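Local coordinates for protein aspartate aminotransferase (PDB 3MEB) that probably catalyses the pyridoxal phosphate-dependent transfer of an amino group between L-aspartate and 2-oxoglutarate, giving oxaloacetate and L-glutamate, as a homodimer, at residues A[119-124]-A[309-314]; A[291-296]-A[305-310]; A[409-414]-A[434-439]. All blocks are in the same frame, centred on the assembly; numbering follows the deposited sequence.

Contact 1: residues A[119-124]-A[309-314]; sequences RIASCQ and AMVSGM
Ala-121 and Cys-123 belong to strand 120-125, an outermost strand of the mixed seven-stranded sheet of the large domain in this pyridoxal phosphate-dependent aminotransferase. They meet Met-310, Val-311 and Met-314 of helix 300-319. Strand and helix segments run in nearly the same direction, 23° apart, with axes 7.5 Å from each other.

The methyl of Ala-121 sits among three side chains. CG2 of Val-311 approaches Ala-121 CB to 3.7 Å, and CE of Met-310 comes to 3.9 Å from the same CB. Met-314 adds its own methyl, with CE 4.0 Å from Ala-121 CB. The Met-314 chain bends at its thioether (chi3 -90°), which brings CE back toward Ala-121 while SD stays beside Cys-123. That sulfur lies 4.0 Å from Cys-123 CB. CG2 of Val-311 also rests against the backbone, 3.6 Å from Ser-122 N.

The opposite side of the strand is polar at Ser-122. Its CB points away from the helix, and its OG is hydrogen-bonded to Gln-104 and His-290. Strand 287-292 pairs with this strand and is also touched by Met-310, at Val-291, and by Met-314, at Leu-289. Phe-25 of the second subunit packs on Met-310, and Ser-31 of that subunit hydrogen-bonds Ser-312.

No hydrogen bond links the two segments. Methyl groups and one thioether sulfur make most of the contact, so it depends on close fit and burial rather than on direction, with the small Ala-121 allowing three side chains to converge on one carbon.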
ATOM      1  N   ARG A 119      21.213 -12.436  10.276  1.00  2.00           N
ATOM      2  CA  ARG A 119      21.599 -11.533   9.174  1.00  2.00           C
ATOM      3  C   ARG A 119      20.420 -10.998   8.369  1.00  2.00           C
ATOM      4  O   ARG A 119      20.604 -10.072   7.593  1.00  2.00           O
ATOM      5  CB  ARG A 119      22.561 -12.249   8.239  1.00  2.00           C
ATOM      6  CG  ARG A 119      23.943 -12.439   8.834  1.00  2.00           C
ATOM      7  CD  ARG A 119      24.667 -13.522   8.111  1.00  2.10           C
ATOM      8  NE  ARG A 119      24.824 -13.220   6.699  1.00  2.00           N
ATOM      9  CZ  ARG A 119      25.306 -14.058   5.803  1.00  2.00           C
ATOM     10  NH1 ARG A 119      25.702 -15.274   6.157  1.00  2.02           N
ATOM     11  NH2 ARG A 119      25.404 -13.666   4.554  1.00  4.07           N
ATOM     12  N   ILE A 120      19.216 -11.557   8.574  1.00  2.00           N
ATOM     13  CA  ILE A 120      18.057 -11.201   7.761  1.00  2.00           C
ATOM     14  C   ILE A 120      17.102 -10.217   8.424  1.00  2.00           C
ATOM     15  O   ILE A 120      16.533 -10.503   9.502  1.00  2.00           O
ATOM     16  CB  ILE A 120      17.219 -12.418   7.341  1.00  2.00           C
ATOM     17  CG1 ILE A 120      18.062 -13.496   6.659  1.00  2.00           C
ATOM     18  CG2 ILE A 120      16.113 -11.985   6.356  1.00  2.00           C
ATOM     19  CD1 ILE A 120      17.252 -14.876   6.446  1.00  2.00           C
ATOM     20  N   ALA A 121      16.907  -9.072   7.766  1.00  2.00           N
ATOM     21  CA  ALA A 121      15.970  -8.062   8.193  1.00  2.00           C
ATOM     22  C   ALA A 121      14.768  -8.108   7.249  1.00  2.14           C
ATOM     23  O   ALA A 121      14.937  -7.850   6.069  1.00  2.73           O
ATOM     24  CB  ALA A 121      16.625  -6.712   8.147  1.00  2.00           C
ATOM     25  N   SER A 122      13.580  -8.478   7.754  1.00  2.00           N
ATOM     26  CA  SER A 122      12.428  -8.722   6.900  1.00  2.00           C
ATOM     27  C   SER A 122      11.318  -7.797   7.277  1.00  2.00           C
ATOM     28  O   SER A 122      11.055  -7.582   8.467  1.00  2.00           O
ATOM     29  CB  SER A 122      11.954 -10.173   6.976  1.00  2.00           C
ATOM     30  OG  SER A 122      13.013 -11.103   6.719  1.00  2.00           O
ATOM     31  N   CYS A 123      10.667  -7.229   6.273  1.00  2.00           N
ATOM     32  CA  CYS A 123       9.509  -6.362   6.512  1.00  2.00           C
ATOM     33  C   CYS A 123       8.495  -6.572   5.400  1.00  2.00           C
ATOM     34  O   CYS A 123       8.831  -6.435   4.219  1.00  2.00           O
ATOM     35  CB  CYS A 123       9.947  -4.886   6.559  1.00  2.00           C
ATOM     36  SG  CYS A 123       8.695  -3.640   6.851  1.00  2.33           S
ATOM     37  N   GLN A 124       7.268  -6.905   5.786  1.00  2.00           N
ATOM     38  CA  GLN A 124       6.180  -6.978   4.847  1.00  2.00           C
ATOM     39  C   GLN A 124       6.050  -5.693   4.078  1.00  2.12           C
ATOM     40  O   GLN A 124       6.237  -4.591   4.629  1.00  2.00           O
ATOM     41  CB  GLN A 124       4.842  -7.235   5.557  1.00  2.00           C
ATOM     42  CG  GLN A 124       3.706  -7.517   4.605  1.00  3.78           C
ATOM     43  CD  GLN A 124       2.452  -7.970   5.324  1.00  2.00           C
ATOM     44  OE1 GLN A 124       2.538  -8.553   6.406  1.00  3.30           O
ATOM     45  NE2 GLN A 124       1.294  -7.628   4.780  1.00  2.96           N
ATOM     46  N   ALA A 309      17.422  -2.962  13.560  1.00  2.00           N
ATOM     47  CA  ALA A 309      17.554  -1.539  13.296  1.00  2.00           C
ATOM     48  C   ALA A 309      17.139  -1.250  11.852  1.00  2.00           C
ATOM     49  O   ALA A 309      16.442  -0.255  11.550  1.00  2.00           O
ATOM     50  CB  ALA A 309      19.009  -1.066  13.541  1.00  2.00           C
ATOM     51  N   MET A 310      17.595  -2.111  10.942  1.00  2.21           N
ATOM     52  CA  MET A 310      17.198  -1.970   9.547  1.00  2.37           C
ATOM     53  C   MET A 310      15.691  -2.155   9.369  1.00  2.00           C
ATOM     54  O   MET A 310      15.036  -1.343   8.654  1.00  2.54           O
ATOM     55  CB  MET A 310      18.033  -2.903   8.672  1.00  2.62           C
ATOM     56  CG  MET A 310      19.499  -2.468   8.579  1.00  2.00           C
ATOM     57  SD  MET A 310      20.429  -3.339   7.318  1.00  3.91           S
ATOM     58  CE  MET A 310      20.159  -5.025   7.833  1.00  3.94           C
ATOM     59  N   VAL A 311      15.110  -3.144  10.057  1.00  2.85           N
ATOM     60  CA  VAL A 311      13.662  -3.297  10.039  1.00  2.05           C
ATOM     61  C   VAL A 311      12.996  -2.016  10.564  1.00  2.00           C
ATOM     62  O   VAL A 311      12.017  -1.527   9.979  1.00  2.00           O
ATOM     63  CB  VAL A 311      13.157  -4.537  10.823  1.00  2.08           C
ATOM     64  CG1 VAL A 311      11.597  -4.563  10.853  1.00  2.00           C
ATOM     65  CG2 VAL A 311      13.699  -5.817  10.204  1.00  2.00           C
ATOM     66  N   SER A 312      13.516  -1.468  11.657  1.00  2.00           N
ATOM     67  CA  SER A 312      12.983  -0.223  12.236  1.00  2.07           C
ATOM     68  C   SER A 312      12.964   0.941  11.207  1.00  2.62           C
ATOM     69  O   SER A 312      11.999   1.727  11.136  1.00  3.75           O
ATOM     70  CB  SER A 312      13.736   0.119  13.530  1.00  2.00           C
ATOM     71  OG  SER A 312      14.849   0.969  13.342  1.00  2.00           O
ATOM     72  N   GLY A 313      13.983   1.019  10.354  1.00  2.48           N
ATOM     73  CA  GLY A 313      13.997   2.063   9.314  1.00  2.48           C
ATOM     74  C   GLY A 313      12.954   1.787   8.240  1.00  2.04           C
ATOM     75  O   GLY A 313      12.199   2.692   7.828  1.00  2.00           O
ATOM     76  N   MET A 314      12.898   0.546   7.757  1.00  2.05           N
ATOM     77  CA  MET A 314      11.849   0.208   6.748  1.00  2.34           C
ATOM     78  C   MET A 314      10.448   0.562   7.264  1.00  2.00           C
ATOM     79  O   MET A 314       9.619   1.129   6.535  1.00  2.00           O
ATOM     80  CB  MET A 314      11.912  -1.277   6.355  1.00  2.00           C
ATOM     81  CG  MET A 314      13.179  -1.624   5.601  1.00  2.87           C
ATOM     82  SD  MET A 314      13.317  -3.333   5.059  1.00  4.91           S
ATOM     83  CE  MET A 314      14.118  -4.097   6.426  1.00  4.84           C
TER

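Contact 2: residues A[291-296]-A[305-310]; sequences VVHAGV and ALSAAM
His-293 has chi1 65°, which places CG between the backbone N and the carbonyl carbon and turns the ring toward helix 300-319. Leu-306 has CG anti to the backbone N, and this carries its branched end across to the imidazole. The two side chains lie alongside each other and point opposite ways.

CD2 of Leu-306 stands over the middle of the ring, 3.5 Å from its centroid and 9° off the normal. This is a CH-pi contact on one face. At the rim, near the ring plane, His-293 NE2 gives a weak hydrogen bond to Ser-307 OG at 3.0 Å; the N-H points well off the line, with an angle of 122°. The stronger partner of NE2 is the carbonyl of Asn-303, one turn before Ser-307. Ser-307 OG has the carbonyl of Gly-118 as its main partner and also pairs with that of Asn-303; its one proton must be shared or alternate between them. On the other ring nitrogen, ND1 accepts from Gly-295 N at 3.0 Å, with the donor tilted from the ring plane.

Met-310 fills the corner between ring and strand. Its CE lies 3.7 Å from His-293 CD2 and 3.8 Å from Val-291 CG1. The side chains of Val-291 and Met-310 cross at about a right angle. Phe-25 of the second subunit packs on both, and Phe-28 of that subunit on Leu-306.

The imidazole links the residue just after strand 287-292 to the first half of helix 300-319. ND1 accepts a hydrogen bond and NE2 donates, a pattern consistent with a neutral ring protonated at NE2. The ring is buried, with both nitrogens engaged and one face under Leu-306 CD2, so its rotation is probably restricted.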
ATOM      1  N   VAL A 291      16.569  -7.453   3.733  1.00  2.00           N
ATOM      2  CA  VAL A 291      17.941  -6.987   3.648  1.00  2.00           C
ATOM      3  C   VAL A 291      18.725  -8.064   4.393  1.00  2.00           C
ATOM      4  O   VAL A 291      18.411  -8.424   5.542  1.00  2.25           O
ATOM      5  CB  VAL A 291      18.196  -5.604   4.307  1.00  2.48           C
ATOM      6  CG1 VAL A 291      19.607  -5.168   4.042  1.00  2.07           C
ATOM      7  CG2 VAL A 291      17.214  -4.522   3.806  1.00  2.79           C
ATOM      8  N   VAL A 292      19.687  -8.661   3.711  1.00  2.00           N
ATOM      9  CA  VAL A 292      20.591  -9.639   4.366  1.00  2.00           C
ATOM     10  C   VAL A 292      22.029  -9.084   4.453  1.00  2.08           C
ATOM     11  O   VAL A 292      22.748  -9.028   3.437  1.00  2.00           O
ATOM     12  CB  VAL A 292      20.626 -10.949   3.609  1.00  2.00           C
ATOM     13  CG1 VAL A 292      21.365 -12.013   4.449  1.00  2.00           C
ATOM     14  CG2 VAL A 292      19.208 -11.412   3.234  1.00  2.00           C
ATOM     15  N   HIS A 293      22.450  -8.659   5.652  1.00  2.06           N
ATOM     16  CA  HIS A 293      23.805  -8.105   5.826  1.00  2.00           C
ATOM     17  C   HIS A 293      24.809  -9.246   6.009  1.00  2.00           C
ATOM     18  O   HIS A 293      24.417 -10.425   6.148  1.00  2.00           O
ATOM     19  CB  HIS A 293      23.864  -7.074   6.974  1.00  2.13           C
ATOM     20  CG  HIS A 293      23.600  -7.630   8.332  1.00  2.00           C
ATOM     21  ND1 HIS A 293      24.596  -8.181   9.120  1.00  2.00           N
ATOM     22  CD2 HIS A 293      22.454  -7.708   9.057  1.00  3.70           C
ATOM     23  CE1 HIS A 293      24.068  -8.569  10.272  1.00  2.23           C
ATOM     24  NE2 HIS A 293      22.772  -8.280  10.267  1.00  2.00           N
ATOM     25  N   ALA A 294      26.085  -8.911   5.923  1.00  2.00           N
ATOM     26  CA  ALA A 294      27.153  -9.899   5.917  1.00  2.04           C
ATOM     27  C   ALA A 294      27.354 -10.649   7.249  1.00  2.70           C
ATOM     28  O   ALA A 294      28.090 -11.640   7.294  1.00  2.33           O
ATOM     29  CB  ALA A 294      28.474  -9.230   5.487  1.00  2.17           C
ATOM     30  N   GLY A 295      26.729 -10.180   8.322  1.00  2.73           N
ATOM     31  CA  GLY A 295      26.833 -10.817   9.634  1.00  3.22           C
ATOM     32  C   GLY A 295      28.221 -10.740  10.257  1.00  2.92           C
ATOM     33  O   GLY A 295      28.677 -11.674  10.873  1.00  3.53           O
ATOM     34  N   VAL A 296      28.881  -9.606  10.114  1.00  3.26           N
ATOM     35  CA  VAL A 296      30.204  -9.394  10.688  1.00  2.95           C
ATOM     36  C   VAL A 296      30.162  -8.410  11.867  1.00  2.85           C
ATOM     37  O   VAL A 296      31.166  -7.749  12.176  1.00  3.13           O
ATOM     38  CB  VAL A 296      31.202  -8.926   9.596  1.00  3.73           C
ATOM     39  CG1 VAL A 296      31.310  -9.967   8.523  1.00  3.92           C
ATOM     40  CG2 VAL A 296      30.775  -7.602   8.983  1.00  2.00           C
ATOM     41  N   ALA A 305      20.673  -7.344  16.245  1.00  2.48           N
ATOM     42  CA  ALA A 305      20.426  -5.942  16.572  1.00  2.00           C
ATOM     43  C   ALA A 305      20.502  -5.050  15.308  1.00  2.00           C
ATOM     44  O   ALA A 305      19.701  -4.127  15.154  1.00  2.00           O
ATOM     45  CB  ALA A 305      21.396  -5.447  17.638  1.00  2.00           C
ATOM     46  N   LEU A 306      21.463  -5.316  14.428  1.00  2.00           N
ATOM     47  CA  LEU A 306      21.601  -4.562  13.172  1.00  2.00           C
ATOM     48  C   LEU A 306      20.371  -4.859  12.295  1.00  2.00           C
ATOM     49  O   LEU A 306      19.691  -3.940  11.768  1.00  2.00           O
ATOM     50  CB  LEU A 306      22.937  -4.907  12.455  1.00  2.00           C
ATOM     51  CG  LEU A 306      23.119  -4.402  10.995  1.00  2.56           C
ATOM     52  CD1 LEU A 306      22.944  -2.911  10.918  1.00  3.07           C
ATOM     53  CD2 LEU A 306      24.482  -4.819  10.354  1.00  2.00           C
ATOM     54  N   SER A 307      20.035  -6.145  12.167  1.00  2.00           N
ATOM     55  CA  SER A 307      18.882  -6.483  11.354  1.00  2.00           C
ATOM     56  C   SER A 307      17.607  -5.764  11.855  1.00  2.00           C
ATOM     57  O   SER A 307      16.795  -5.232  11.053  1.00  2.00           O
ATOM     58  CB  SER A 307      18.682  -7.980  11.333  1.00  2.00           C
ATOM     59  OG  SER A 307      19.770  -8.618  10.676  1.00  2.00           O
ATOM     60  N   ALA A 308      17.442  -5.731  13.175  1.00  2.00           N
ATOM     61  CA  ALA A 308      16.255  -5.107  13.766  1.00  2.00           C
ATOM     62  C   ALA A 308      16.241  -3.596  13.516  1.00  2.00           C
ATOM     63  O   ALA A 308      15.174  -3.018  13.313  1.00  2.00           O
ATOM     64  CB  ALA A 308      16.179  -5.404  15.288  1.00  2.00           C
ATOM     65  N   ALA A 309      17.422  -2.962  13.560  1.00  2.00           N
ATOM     66  CA  ALA A 309      17.554  -1.539  13.296  1.00  2.00           C
ATOM     67  C   ALA A 309      17.139  -1.250  11.852  1.00  2.00           C
ATOM     68  O   ALA A 309      16.442  -0.255  11.550  1.00  2.00           O
ATOM     69  CB  ALA A 309      19.009  -1.066  13.541  1.00  2.00           C
ATOM     70  N   MET A 310      17.595  -2.111  10.942  1.00  2.21           N
ATOM     71  CA  MET A 310      17.198  -1.970   9.547  1.00  2.37           C
ATOM     72  C   MET A 310      15.691  -2.155   9.369  1.00  2.00           C
ATOM     73  O   MET A 310      15.036  -1.343   8.654  1.00  2.54           O
ATOM     74  CB  MET A 310      18.033  -2.903   8.672  1.00  2.62           C
ATOM     75  CG  MET A 310      19.499  -2.468   8.579  1.00  2.00           C
ATOM     76  SD  MET A 310      20.429  -3.339   7.318  1.00  3.91           S
ATOM     77  CE  MET A 310      20.159  -5.025   7.833  1.00  3.94           C
TER

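Contact 3: residues A[409-414]-A[434-439]; sequences WSIYLV and AEAIHD
Trp-409 and Ala-436 form the centre of this contact. CB of Ala-436 lies over one face of the indole, 3.6 Å from the centroid of the five-membered ring, in a CH-pi contact. The same methyl is wedged against Ile-411 CD1 at 3.3 Å, tighter than usual van der Waals distance. Ala-436 is thus held between the indole face and the end of an isoleucine.

At NE1 the indole rim makes a polar contact. Trp-409 NE1 donates to Asp-439 OD2 at 2.9 Å, with an N-H...O angle of 148°. The oxygen lies in the ring plane and uses its anti lone pair. The carboxylate itself is turned 69° from the indole. Asp-439 has CG anti to its backbone N (chi1 -178°), and this extends the carboxylate out to the pyrrole edge. Farther along the ring, Glu-435 passes with CG and its carboxylate carbon CD, both 3.9 Å from Trp-409 CH2. Its chain crosses the indole at about a right angle.

A second shell steadies these groups. Tyr-404 OH also hydrogen-bonds Asp-439 OD2, as its stronger partner, while OD1 forms a salt bridge with Lys-443 a turn further on. The lysine and the two donors would probably favour the charged carboxylate. Tyr-432 stacks edge-to-face with Trp-409, and its hydroxyl hydrogen-bonds the tryptophan carbonyl.

Trp-409 ends helix 399-409, and Ser-410, with positive phi, turns the chain into strand 411-413. That strand pairs in parallel with strand 52-54. Helix 430-443 lies over the turn, its Ala-436 also touching Leu-405 of helix 399-409, while its Ala-434 and Ile-437 rest on helix 340-370.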
ATOM      1  N   TRP A 409      -7.135  -8.650 -35.207  1.00  7.80           N
ATOM      2  CA  TRP A 409      -7.394  -9.982 -34.600  1.00  7.98           C
ATOM      3  C   TRP A 409      -7.822 -10.005 -33.114  1.00  7.84           C
ATOM      4  O   TRP A 409      -8.059 -11.090 -32.533  1.00  8.20           O
ATOM      5  CB  TRP A 409      -6.161 -10.868 -34.791  1.00  8.43           C
ATOM      6  CG  TRP A 409      -5.878 -11.169 -36.218  1.00  8.04           C
ATOM      7  CD1 TRP A 409      -5.171 -10.403 -37.086  1.00  8.76           C
ATOM      8  CD2 TRP A 409      -6.321 -12.316 -36.956  1.00  7.90           C
ATOM      9  NE1 TRP A 409      -5.133 -11.000 -38.322  1.00  9.44           N
ATOM     10  CE2 TRP A 409      -5.828 -12.181 -38.265  1.00  8.86           C
ATOM     11  CE3 TRP A 409      -7.083 -13.442 -36.633  1.00  8.09           C
ATOM     12  CZ2 TRP A 409      -6.081 -13.130 -39.265  1.00  9.27           C
ATOM     13  CZ3 TRP A 409      -7.327 -14.389 -37.617  1.00  8.92           C
ATOM     14  CH2 TRP A 409      -6.837 -14.220 -38.924  1.00  9.36           C
ATOM     15  N   SER A 410      -7.918  -8.823 -32.506  1.00  6.91           N
ATOM     16  CA  SER A 410      -8.215  -8.656 -31.081  1.00  6.35           C
ATOM     17  C   SER A 410      -7.312  -9.518 -30.182  1.00  5.70           C
ATOM     18  O   SER A 410      -7.762 -10.098 -29.208  1.00  4.15           O
ATOM     19  CB  SER A 410      -9.711  -8.902 -30.806  1.00  6.76           C
ATOM     20  OG  SER A 410     -10.555  -7.886 -31.396  1.00  6.60           O
ATOM     21  N   ILE A 411      -6.033  -9.585 -30.538  1.00  5.31           N
ATOM     22  CA  ILE A 411      -5.020 -10.225 -29.708  1.00  5.49           C
ATOM     23  C   ILE A 411      -4.161  -9.139 -29.052  1.00  5.42           C
ATOM     24  O   ILE A 411      -3.594  -8.296 -29.751  1.00  5.30           O
ATOM     25  CB  ILE A 411      -4.151 -11.156 -30.561  1.00  5.23           C
ATOM     26  CG1 ILE A 411      -5.010 -12.281 -31.157  1.00  5.15           C
ATOM     27  CG2 ILE A 411      -3.047 -11.756 -29.739  1.00  6.40           C
ATOM     28  CD1 ILE A 411      -4.274 -13.144 -32.172  1.00  4.06           C
ATOM     29  N   TYR A 412      -4.071  -9.160 -27.715  1.00  5.74           N
ATOM     30  CA  TYR A 412      -3.414  -8.092 -26.937  1.00  4.74           C
ATOM     31  C   TYR A 412      -2.041  -8.524 -26.403  1.00  4.96           C
ATOM     32  O   TYR A 412      -1.937  -9.393 -25.539  1.00  3.53           O
ATOM     33  CB  TYR A 412      -4.357  -7.629 -25.807  1.00  5.63           C
ATOM     34  CG  TYR A 412      -5.586  -6.955 -26.367  1.00  4.93           C
ATOM     35  CD1 TYR A 412      -5.597  -5.602 -26.618  1.00  5.61           C
ATOM     36  CD2 TYR A 412      -6.697  -7.690 -26.738  1.00  5.99           C
ATOM     37  CE1 TYR A 412      -6.700  -4.981 -27.164  1.00  6.83           C
ATOM     38  CE2 TYR A 412      -7.801  -7.089 -27.296  1.00  5.46           C
ATOM     39  CZ  TYR A 412      -7.802  -5.724 -27.509  1.00  6.81           C
ATOM     40  OH  TYR A 412      -8.903  -5.096 -28.089  1.00  4.88           O
ATOM     41  N   LEU A 413      -1.004  -7.910 -26.965  1.00  4.34           N
ATOM     42  CA  LEU A 413       0.375  -8.100 -26.592  1.00  5.81           C
ATOM     43  C   LEU A 413       0.952  -6.783 -26.137  1.00  5.06           C
ATOM     44  O   LEU A 413       0.457  -5.717 -26.504  1.00  5.23           O
ATOM     45  CB  LEU A 413       1.212  -8.515 -27.818  1.00  6.43           C
ATOM     46  CG  LEU A 413       0.911  -9.872 -28.420  1.00  9.74           C
ATOM     47  CD1 LEU A 413       0.608  -9.742 -29.904  1.00 12.39           C
ATOM     48  CD2 LEU A 413       2.076 -10.757 -28.160  1.00 11.75           C
ATOM     49  N   VAL A 414       2.027  -6.873 -25.368  1.00  5.50           N
ATOM     50  CA  VAL A 414       2.835  -5.711 -25.034  1.00  5.29           C
ATOM     51  C   VAL A 414       3.605  -5.218 -26.241  1.00  6.97           C
ATOM     52  O   VAL A 414       4.333  -5.974 -26.916  1.00  7.55           O
ATOM     53  CB  VAL A 414       3.808  -6.018 -23.890  1.00  6.20           C
ATOM     54  CG1 VAL A 414       4.780  -4.852 -23.679  1.00  6.11           C
ATOM     55  CG2 VAL A 414       3.028  -6.346 -22.630  1.00  3.68           C
ATOM     56  N   ALA A 434      -1.645 -18.234 -33.752  1.00  7.03           N
ATOM     57  CA  ALA A 434      -0.659 -18.510 -34.805  1.00  7.43           C
ATOM     58  C   ALA A 434      -1.112 -18.024 -36.228  1.00  7.08           C
ATOM     59  O   ALA A 434      -0.343 -17.372 -36.936  1.00  6.53           O
ATOM     60  CB  ALA A 434      -0.309 -19.981 -34.802  1.00  7.01           C
ATOM     61  N   GLU A 435      -2.351 -18.328 -36.614  1.00  6.79           N
ATOM     62  CA  GLU A 435      -2.945 -17.766 -37.854  1.00  6.48           C
ATOM     63  C   GLU A 435      -2.843 -16.245 -37.921  1.00  5.42           C
ATOM     64  O   GLU A 435      -2.553 -15.679 -38.974  1.00  5.63           O
ATOM     65  CB  GLU A 435      -4.425 -18.147 -37.963  1.00  6.67           C
ATOM     66  CG  GLU A 435      -5.062 -17.682 -39.235  1.00  8.59           C
ATOM     67  CD  GLU A 435      -6.505 -18.119 -39.356  1.00 11.21           C
ATOM     68  OE1 GLU A 435      -7.075 -18.625 -38.363  1.00 14.49           O
ATOM     69  OE2 GLU A 435      -7.070 -17.950 -40.452  1.00 14.66           O
ATOM     70  N   ALA A 436      -3.087 -15.586 -36.796  1.00  4.48           N
ATOM     71  CA  ALA A 436      -3.001 -14.139 -36.732  1.00  4.42           C
ATOM     72  C   ALA A 436      -1.580 -13.656 -36.902  1.00  4.18           C
ATOM     73  O   ALA A 436      -1.336 -12.691 -37.602  1.00  4.52           O
ATOM     74  CB  ALA A 436      -3.602 -13.600 -35.403  1.00  3.38           C
ATOM     75  N   ILE A 437      -0.638 -14.315 -36.240  1.00  4.43           N
ATOM     76  CA  ILE A 437       0.770 -13.937 -36.337  1.00  4.12           C
ATOM     77  C   ILE A 437       1.272 -14.142 -37.785  1.00  4.14           C
ATOM     78  O   ILE A 437       2.036 -13.317 -38.330  1.00  3.37           O
ATOM     79  CB  ILE A 437       1.623 -14.734 -35.305  1.00  3.89           C
ATOM     80  CG1 ILE A 437       1.290 -14.246 -33.872  1.00  4.13           C
ATOM     81  CG2 ILE A 437       3.093 -14.566 -35.604  1.00  4.25           C
ATOM     82  CD1 ILE A 437       1.901 -15.048 -32.756  1.00  2.41           C
ATOM     83  N   HIS A 438       0.795 -15.211 -38.413  1.00  4.33           N
ATOM     84  CA  HIS A 438       1.169 -15.508 -39.791  1.00  4.95           C
ATOM     85  C   HIS A 438       0.693 -14.416 -40.736  1.00  5.29           C
ATOM     86  O   HIS A 438       1.435 -13.959 -41.606  1.00  5.69           O
ATOM     87  CB  HIS A 438       0.623 -16.870 -40.194  1.00  5.87           C
ATOM     88  CG  HIS A 438       1.053 -17.316 -41.550  1.00  7.05           C
ATOM     89  ND1 HIS A 438       2.190 -18.062 -41.757  1.00 10.77           N
ATOM     90  CD2 HIS A 438       0.503 -17.116 -42.773  1.00  9.28           C
ATOM     91  CE1 HIS A 438       2.320 -18.315 -43.050  1.00 10.16           C
ATOM     92  NE2 HIS A 438       1.313 -17.746 -43.690  1.00  9.23           N
ATOM     93  N   ASP A 439      -0.528 -13.957 -40.497  1.00  5.76           N
ATOM     94  CA  ASP A 439      -1.147 -12.911 -41.276  1.00  6.26           C
ATOM     95  C   ASP A 439      -0.374 -11.608 -41.106  1.00  6.62           C
ATOM     96  O   ASP A 439       0.003 -10.986 -42.099  1.00  7.17           O
ATOM     97  CB  ASP A 439      -2.597 -12.740 -40.838  1.00  6.41           C
ATOM     98  CG  ASP A 439      -3.318 -11.704 -41.644  1.00  7.40           C
ATOM     99  OD1 ASP A 439      -3.091 -11.688 -42.865  1.00  7.28           O
ATOM    100  OD2 ASP A 439      -4.094 -10.915 -41.050  1.00  6.15           O
TER

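From the N terminus, contact 1 opens first, at 119-124, and closes at 309-314 after 184 intervening residues, among them most of the sheet's strands. Contact 2 opens at 291-296 inside that loop and closes after only eight residues. It ends on the same part of helix 300-319, overlapping contact 1 at Ala-309 and Met-310. Both set that helix against neighbouring strands of one sheet, where Ala-121 N hydrogen-bonds Val-291 O, and both touch the second subunit. Contact 3 follows in series, a short loop of 19 residues. Its centre is about 46 Å from that of contact 1, across the chain's centre, where it joins helix 430-443 to the end of helix 399-409 and the strand 411-413 that follows.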